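ER-derived vesicles protein ERV41 (Saccharomyces cerevisiae, PDB 3ZLC) is a constituent of COPII-coated vesicles derived from the endoplasmic reticulum, needed for efficient transport of a subset of secretory proteins to the Golgi. Local coordinates at residues A[32-37]-A[149-154]. Numbering follows the deposited sequence.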
# COMPACT_ATOMS: atom_id res chain seq x y z
N CYS A 32 -1.72 11.52 -10.98
CA CYS A 32 -1.36 10.17 -11.44
C CYS A 32 -0.20 10.14 -12.44
O CYS A 32 0.67 9.27 -12.38
CB CYS A 32 -2.57 9.49 -12.09
SG CYS A 32 -3.97 9.22 -10.97
N ASP A 33 -0.19 11.09 -13.37
CA ASP A 33 0.75 11.05 -14.50
C ASP A 33 2.21 11.33 -14.08
O ASP A 33 3.14 11.11 -14.87
CB ASP A 33 0.28 12.00 -15.62
CG ASP A 33 -0.85 11.41 -16.48
OD1 ASP A 33 -1.34 10.30 -16.19
OD2 ASP A 33 -1.26 12.04 -17.47
N TRP A 34 2.42 11.79 -12.85
CA TRP A 34 3.78 11.95 -12.34
C TRP A 34 4.30 10.62 -11.77
O TRP A 34 5.49 10.49 -11.48
CB TRP A 34 3.83 12.98 -11.20
CG TRP A 34 3.50 14.40 -11.61
CD1 TRP A 34 2.43 15.14 -11.17
CD2 TRP A 34 4.24 15.25 -12.49
NE1 TRP A 34 2.47 16.38 -11.74
CE2 TRP A 34 3.56 16.47 -12.56
CE3 TRP A 34 5.41 15.08 -13.24
CZ2 TRP A 34 4.01 17.54 -13.34
CZ3 TRP A 34 5.86 16.14 -14.02
CH2 TRP A 34 5.16 17.35 -14.06
N LEU A 35 3.40 9.66 -11.58
CA LEU A 35 3.71 8.46 -10.80
C LEU A 35 4.11 7.28 -11.66
O LEU A 35 3.62 7.12 -12.79
CB LEU A 35 2.51 8.06 -9.93
CG LEU A 35 2.11 9.08 -8.86
CD1 LEU A 35 0.92 8.60 -8.04
CD2 LEU A 35 3.30 9.42 -7.96
N GLN A 36 5.01 6.44 -11.13
CA GLN A 36 5.26 5.13 -11.72
C GLN A 36 5.21 4.08 -10.61
O GLN A 36 5.58 4.34 -9.45
CB GLN A 36 6.60 5.10 -12.46
CG GLN A 36 7.84 5.13 -11.56
CD GLN A 36 9.12 4.83 -12.32
OE1 GLN A 36 9.19 3.87 -13.09
NE2 GLN A 36 10.14 5.66 -12.11
N ILE A 37 4.73 2.89 -10.96
CA ILE A 37 4.59 1.82 -9.97
C ILE A 37 5.36 0.61 -10.49
O ILE A 37 5.11 0.16 -11.62
CB ILE A 37 3.11 1.50 -9.73
CG1 ILE A 37 2.40 2.75 -9.20
CG2 ILE A 37 2.93 0.32 -8.75
CD1 ILE A 37 0.95 2.57 -9.03
N LEU A 149 9.77 18.93 -7.89
CA LEU A 149 9.55 18.55 -6.50
C LEU A 149 8.25 19.14 -5.96
O LEU A 149 7.51 18.47 -5.24
CB LEU A 149 10.75 18.96 -5.64
CG LEU A 149 12.06 18.27 -6.01
CD1 LEU A 149 13.22 18.70 -5.11
CD2 LEU A 149 11.87 16.76 -5.96
N GLU A 150 7.97 20.38 -6.36
CA GLU A 150 6.75 21.10 -6.00
C GLU A 150 5.50 20.24 -6.16
O GLU A 150 4.59 20.25 -5.32
CB GLU A 150 6.65 22.36 -6.87
CG GLU A 150 5.43 23.24 -6.63
CD GLU A 150 5.43 24.48 -7.53
OE1 GLU A 150 6.45 24.72 -8.22
OE2 GLU A 150 4.41 25.20 -7.55
N GLU A 151 5.49 19.44 -7.23
CA GLU A 151 4.35 18.62 -7.60
C GLU A 151 4.26 17.33 -6.82
O GLU A 151 3.19 16.71 -6.77
CB GLU A 151 4.41 18.27 -9.08
CG GLU A 151 4.44 19.49 -9.96
CD GLU A 151 3.45 20.53 -9.48
OE1 GLU A 151 2.26 20.17 -9.31
OE2 GLU A 151 3.87 21.69 -9.27
N LEU A 152 5.39 16.91 -6.24
CA LEU A 152 5.51 15.61 -5.59
C LEU A 152 5.17 15.68 -4.11
O LEU A 152 5.79 16.43 -3.37
CB LEU A 152 6.93 15.07 -5.70
CG LEU A 152 7.47 14.65 -7.06
CD1 LEU A 152 8.70 13.80 -6.83
CD2 LEU A 152 6.40 13.87 -7.79
N LYS A 153 4.20 14.88 -3.69
CA LYS A 153 3.87 14.79 -2.28
C LYS A 153 3.45 13.37 -1.99
O LYS A 153 2.50 12.87 -2.60
CB LYS A 153 2.72 15.75 -1.93
CG LYS A 153 3.05 17.23 -2.08
CD LYS A 153 2.08 18.09 -1.29
CE LYS A 153 0.90 18.52 -2.13
NZ LYS A 153 1.32 19.44 -3.22
N PHE A 154 4.16 12.70 -1.08
CA PHE A 154 3.87 11.29 -0.83
C PHE A 154 3.02 11.02 0.41
O PHE A 154 2.97 9.88 0.90
CB PHE A 154 5.17 10.46 -0.85
CG PHE A 154 5.78 10.38 -2.23
CD1 PHE A 154 5.18 9.62 -3.23
CD2 PHE A 154 6.95 11.09 -2.53
CE1 PHE A 154 5.74 9.56 -4.51
CE2 PHE A 154 7.51 11.02 -3.81
CZ PHE A 154 6.91 10.26 -4.80
O HOH W 1 0.91 18.52 -10.53
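Trp34 NE1 and Glu151 share a water: the indole N-H gives its hydrogen to the water at 2.9 Å from NE1, and the water passes one on to Glu151 OE1. The link therefore has a single direction, from ring to carboxylate. Beside this bridge the same two side chains touch directly. Glu151 CB lies over one face of the indole, 4.1 Å from the centroid of its five-membered ring and 25° off the ring normal, which meets the geometry of a CH-pi contact. Glu151 CG follows the rim toward the six-membered ring, 3.9 Å from Trp34 CZ2. The Glu151 chain then bends at CB-CG (chi2 -43°), bringing the carboxylate round to the water beside NE1 with its plane 41° from that of the ring. Replacing Trp34 by an alanine would probably leave the water without its indole donor and open a gap beneath the methylenes of Glu151. Deeper in, contact is purely apolar and looser: Trp34 CB stands 4.4 Å from Leu152 CD2, and Leu35 CD2 approaches the Phe154 ring obliquely, 4.2 Å from CE1. Each segment carries a 3-10 turn, evidenced by Leu35 N to Cys32 O at 2.9 Å and Leu152 N to Leu149 O at 2.8 Å. In this lumenal domain the contact packs the start of strand 35-41 against the loop joining strands 130-136 and 156-163. Leu152 also touches Ala136 of strand 130-136, which pairs antiparallel with 35-41 in one sheet, while the Cys32-Cys117 disulfide ties the preceding turn to strand 117-126 of a second sheet.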